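Local coordinates for type IV pilin protein (Neisseria meningitidis, PDB 5V0M), which is a non-core minor pilin of type IV pili, probably carried in the pilus fibre and linked to cell adhesion, at residues 5-16 / 69-79. Sequence-based numbering, arbitrary orientation.
Sequences RRVRLSEVRTTL and TNDGETCVVTL
R5 on helix 3-30 grips E73, in the loop before strand 76-80, side-on through a two-bond salt bridge. Along R5, CB, CG and CD all run past E73 OE1, with CG 3.8 Å from it. A turn about CG-CD (chi3 65°) brings the NE and NH2 edge of the guanidinium to the carboxylate, the two planes 37° apart. R5 NE bonds to E73 OE1 at 2.9 Å, from above the carboxylate plane. At the tip, R5 NH2 meets the syn lone pair of E73 OE2 at 2.9 Å, nearly straight at 167°. R5 NH2 also lies 3.3 Å from C75 SG, near the guanidinium plane, and donates a hydrogen bond to S93 O. The anti lone pair of E73 OE2 accepts a hydrogen bond from C75 N; C75 SG forms a disulfide with C94.

One turn on, R8 NH1 donates to N70 OD1 at 3.0 Å, and a water links R8 NH1 to T69 O. A type II turn from N70 to E73 joins these two polar sites.

From L9 onward the contact is mainly apolar. L9 CD2 rests on C75 CB and V77 CG2, V12 meets V77 tip to tip, and L16 CD1 presses tightly on V77 CG1 at 3.4 Å. This is the pilin pattern of a long N-terminal helix packed on an antiparallel sheet. Three bonds, two from R5 and one from C75 N, hold the rotation of the buried E73 carboxylate, and R5 probably offsets its charge beside the disulfide.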
loop_
_atom_site.group_PDB
_atom_site.type_symbol
_atom_site.label_atom_id
_atom_site.label_comp_id
_atom_site.label_asym_id
_atom_site.label_seq_id
_atom_site.Cartn_x
_atom_site.Cartn_y
_atom_site.Cartn_z
ATOM N N ARG A 5 -11.209 -2.642 12.012
ATOM C CA ARG A 5 -10.590 -1.661 11.119
ATOM C C ARG A 5 -9.204 -1.277 11.615
ATOM O O ARG A 5 -8.265 -1.148 10.818
ATOM C CB ARG A 5 -11.442 -0.399 10.926
ATOM C CG ARG A 5 -12.793 -0.616 10.256
ATOM C CD ARG A 5 -13.487 0.694 9.978
ATOM N NE ARG A 5 -12.722 1.470 9.001
ATOM C CZ ARG A 5 -12.435 2.757 9.126
ATOM N NH1 ARG A 5 -12.836 3.443 10.166
ATOM N NH2 ARG A 5 -11.748 3.380 8.203
ATOM N N ARG A 6 -9.046 -1.089 12.921
ATOM C CA ARG A 6 -7.725 -0.763 13.436
ATOM C C ARG A 6 -6.736 -1.856 13.093
ATOM O O ARG A 6 -5.638 -1.565 12.609
ATOM C CB ARG A 6 -7.756 -0.549 14.939
ATOM C CG ARG A 6 -8.558 0.663 15.359
ATOM C CD ARG A 6 -8.411 0.980 16.861
ATOM N NE ARG A 6 -9.040 0.030 17.779
ATOM C CZ ARG A 6 -10.325 0.067 18.125
ATOM N NH1 ARG A 6 -11.117 1.014 17.650
ATOM N NH2 ARG A 6 -10.821 -0.821 18.981
ATOM N N VAL A 7 -7.099 -3.126 13.312
ATOM C CA VAL A 7 -6.186 -4.230 13.000
ATOM C C VAL A 7 -5.854 -4.258 11.512
ATOM O O VAL A 7 -4.683 -4.349 11.117
ATOM C CB VAL A 7 -6.781 -5.575 13.463
ATOM C CG1 VAL A 7 -5.951 -6.735 12.958
ATOM C CG2 VAL A 7 -6.908 -5.616 14.973
ATOM N N ARG A 8 -6.883 -4.193 10.667
ATOM C CA ARG A 8 -6.658 -4.376 9.239
ATOM C C ARG A 8 -5.835 -3.232 8.670
ATOM O O ARG A 8 -4.966 -3.458 7.813
ATOM C CB ARG A 8 -7.996 -4.544 8.529
ATOM C CG ARG A 8 -8.666 -5.851 8.900
ATOM C CD ARG A 8 -10.055 -5.919 8.319
ATOM N NE ARG A 8 -10.711 -7.161 8.723
ATOM C CZ ARG A 8 -11.911 -7.546 8.326
ATOM N NH1 ARG A 8 -12.609 -6.805 7.488
ATOM N NH2 ARG A 8 -12.399 -8.706 8.739
ATOM N N LEU A 9 -6.081 -2.006 9.121
ATOM C CA LEU A 9 -5.281 -0.879 8.651
ATOM C C LEU A 9 -3.855 -0.954 9.152
ATOM O O LEU A 9 -2.931 -0.581 8.413
ATOM C CB LEU A 9 -5.939 0.442 9.017
ATOM C CG LEU A 9 -7.166 0.799 8.182
ATOM C CD1 LEU A 9 -8.037 1.821 8.874
ATOM C CD2 LEU A 9 -6.734 1.255 6.793
ATOM N N SER A 10 -3.636 -1.488 10.356
ATOM C CA SER A 10 -2.265 -1.676 10.820
ATOM C C SER A 10 -1.561 -2.741 9.992
ATOM O O SER A 10 -0.377 -2.597 9.644
ATOM C CB SER A 10 -2.270 -2.027 12.307
ATOM O OG SER A 10 -0.968 -2.321 12.781
ATOM N N GLU A 11 -2.278 -3.793 9.633
ATOM C CA GLU A 11 -1.653 -4.860 8.860
ATOM C C GLU A 11 -1.324 -4.407 7.444
ATOM O O GLU A 11 -0.312 -4.835 6.881
ATOM C CB GLU A 11 -2.517 -6.110 8.886
ATOM C CG GLU A 11 -2.493 -6.739 10.287
ATOM C CD GLU A 11 -3.485 -7.881 10.476
ATOM O OE1 GLU A 11 -4.338 -8.103 9.584
ATOM O OE2 GLU A 11 -3.409 -8.564 11.528
ATOM N N VAL A 12 -2.173 -3.576 6.821
ATOM C CA VAL A 12 -1.854 -3.164 5.453
ATOM C C VAL A 12 -0.679 -2.202 5.456
ATOM O O VAL A 12 0.095 -2.146 4.480
ATOM C CB VAL A 12 -3.082 -2.593 4.717
ATOM C CG1 VAL A 12 -3.377 -1.170 5.143
ATOM C CG2 VAL A 12 -2.849 -2.642 3.220
ATOM N N ARG A 13 -0.469 -1.469 6.552
ATOM C CA ARG A 13 0.768 -0.705 6.671
ATOM C C ARG A 13 1.967 -1.627 6.501
ATOM O O ARG A 13 2.900 -1.318 5.759
ATOM C CB ARG A 13 0.820 0.016 8.027
ATOM C CG ARG A 13 2.115 0.716 8.317
ATOM C CD ARG A 13 2.125 1.220 9.777
ATOM N NE ARG A 13 1.122 2.256 10.032
ATOM C CZ ARG A 13 1.369 3.566 9.985
ATOM N NH1 ARG A 13 2.581 4.015 9.693
ATOM N NH2 ARG A 13 0.395 4.433 10.230
ATOM N N THR A 14 1.940 -2.785 7.158
ATOM C CA THR A 14 3.037 -3.736 7.074
ATOM C C THR A 14 3.184 -4.293 5.659
ATOM O O THR A 14 4.295 -4.419 5.139
ATOM C CB THR A 14 2.825 -4.842 8.106
ATOM O OG1 THR A 14 2.846 -4.245 9.413
ATOM C CG2 THR A 14 3.912 -5.894 8.002
ATOM N N THR A 15 2.075 -4.643 5.021
ATOM C CA THR A 15 2.128 -5.150 3.648
ATOM C C THR A 15 2.783 -4.129 2.722
ATOM O O THR A 15 3.612 -4.476 1.873
ATOM C CB THR A 15 0.704 -5.439 3.157
ATOM O OG1 THR A 15 0.056 -6.386 4.012
ATOM C CG2 THR A 15 0.735 -5.991 1.752
ATOM N N LEU A 16 2.386 -2.869 2.843
ATOM C CA LEU A 16 2.971 -1.829 1.999
ATOM C C LEU A 16 4.461 -1.675 2.285
ATOM O O LEU A 16 5.273 -1.582 1.354
ATOM C CB LEU A 16 2.255 -0.495 2.173
ATOM C CG LEU A 16 0.836 -0.479 1.623
ATOM C CD1 LEU A 16 0.054 0.708 2.175
ATOM C CD2 LEU A 16 0.846 -0.434 0.136
ATOM N N THR A 69 -13.997 -9.000 1.265
ATOM C CA THR A 69 -13.623 -9.340 2.632
ATOM C C THR A 69 -13.658 -8.144 3.570
ATOM O O THR A 69 -13.588 -8.327 4.795
ATOM C CB THR A 69 -12.189 -9.851 2.641
ATOM O OG1 THR A 69 -11.369 -8.826 2.086
ATOM C CG2 THR A 69 -12.013 -11.158 1.872
ATOM N N ASN A 70 -13.694 -6.930 3.033
ATOM C CA ASN A 70 -13.516 -5.712 3.805
ATOM C C ASN A 70 -14.561 -4.680 3.422
ATOM O O ASN A 70 -14.284 -3.489 3.377
ATOM C CB ASN A 70 -12.110 -5.178 3.585
ATOM C CG ASN A 70 -11.590 -4.353 4.747
ATOM O OD1 ASN A 70 -12.159 -4.327 5.833
ATOM N ND2 ASN A 70 -10.487 -3.671 4.509
ATOM N N ASP A 71 -15.796 -5.111 3.205
ATOM C CA ASP A 71 -16.830 -4.193 2.745
ATOM C C ASP A 71 -17.113 -3.179 3.843
ATOM O O ASP A 71 -17.084 -3.493 5.033
ATOM C CB ASP A 71 -18.114 -4.956 2.390
ATOM C CG ASP A 71 -19.023 -4.182 1.441
ATOM O OD1 ASP A 71 -20.210 -4.553 1.362
ATOM O OD2 ASP A 71 -18.572 -3.229 0.765
ATOM N N GLY A 72 -17.355 -1.945 3.451
ATOM C CA GLY A 72 -17.477 -0.878 4.409
ATOM C C GLY A 72 -16.198 -0.079 4.625
ATOM O O GLY A 72 -16.285 1.104 4.973
ATOM N N GLU A 73 -15.016 -0.688 4.437
ATOM C CA GLU A 73 -13.768 0.079 4.497
ATOM C C GLU A 73 -13.649 0.926 3.248
ATOM O O GLU A 73 -13.756 0.413 2.132
ATOM C CB GLU A 73 -12.555 -0.846 4.564
ATOM C CG GLU A 73 -11.223 -0.114 4.667
ATOM C CD GLU A 73 -11.150 0.746 5.900
ATOM O OE1 GLU A 73 -11.060 0.207 7.030
ATOM O OE2 GLU A 73 -11.248 1.982 5.755
ATOM N N THR A 74 -13.408 2.224 3.437
ATOM C CA THR A 74 -13.162 3.114 2.315
ATOM C C THR A 74 -11.765 3.710 2.297
ATOM O O THR A 74 -11.420 4.419 1.346
ATOM C CB THR A 74 -14.199 4.252 2.244
ATOM O OG1 THR A 74 -13.931 5.249 3.229
ATOM C CG2 THR A 74 -15.622 3.736 2.383
ATOM N N CYS A 75 -10.956 3.464 3.306
ATOM C CA CYS A 75 -9.643 4.085 3.343
ATOM C C CYS A 75 -8.719 3.477 2.309
ATOM O O CYS A 75 -8.513 2.256 2.260
ATOM C CB CYS A 75 -9.024 3.970 4.726
ATOM S SG CYS A 75 -9.902 5.012 5.936
ATOM N N VAL A 76 -8.133 4.344 1.503
ATOM C CA VAL A 76 -7.099 3.972 0.550
ATOM C C VAL A 76 -5.772 4.423 1.120
ATOM O O VAL A 76 -5.618 5.594 1.492
ATOM C CB VAL A 76 -7.362 4.640 -0.804
ATOM C CG1 VAL A 76 -6.242 4.356 -1.779
ATOM C CG2 VAL A 76 -8.688 4.159 -1.379
ATOM N N VAL A 77 -4.799 3.525 1.166
ATOM C CA VAL A 77 -3.522 3.792 1.808
ATOM C C VAL A 77 -2.453 3.825 0.731
ATOM O O VAL A 77 -2.411 2.941 -0.137
ATOM C CB VAL A 77 -3.211 2.732 2.874
ATOM C CG1 VAL A 77 -1.927 3.084 3.653
ATOM C CG2 VAL A 77 -4.414 2.503 3.820
ATOM N N THR A 78 -1.579 4.830 0.775
ATOM C CA THR A 78 -0.490 4.968 -0.199
ATOM C C THR A 78 0.855 5.040 0.506
ATOM O O THR A 78 0.965 5.521 1.629
ATOM C CB THR A 78 -0.649 6.198 -1.082
ATOM O OG1 THR A 78 -0.707 7.383 -0.274
ATOM C CG2 THR A 78 -1.909 6.092 -1.913
ATOM N N LEU A 79 1.896 4.579 -0.172
ATOM C CA LEU A 79 3.250 4.626 0.368
ATOM C C LEU A 79 4.186 4.844 -0.803
ATOM O O LEU A 79 4.127 4.091 -1.780
ATOM C CB LEU A 79 3.635 3.322 1.055
ATOM C CG LEU A 79 5.098 3.180 1.465
ATOM C CD1 LEU A 79 5.498 4.235 2.515
ATOM C CD2 LEU A 79 5.382 1.813 2.007
HETATM O O HOH W 1 -15.303 -7.478 7.034
#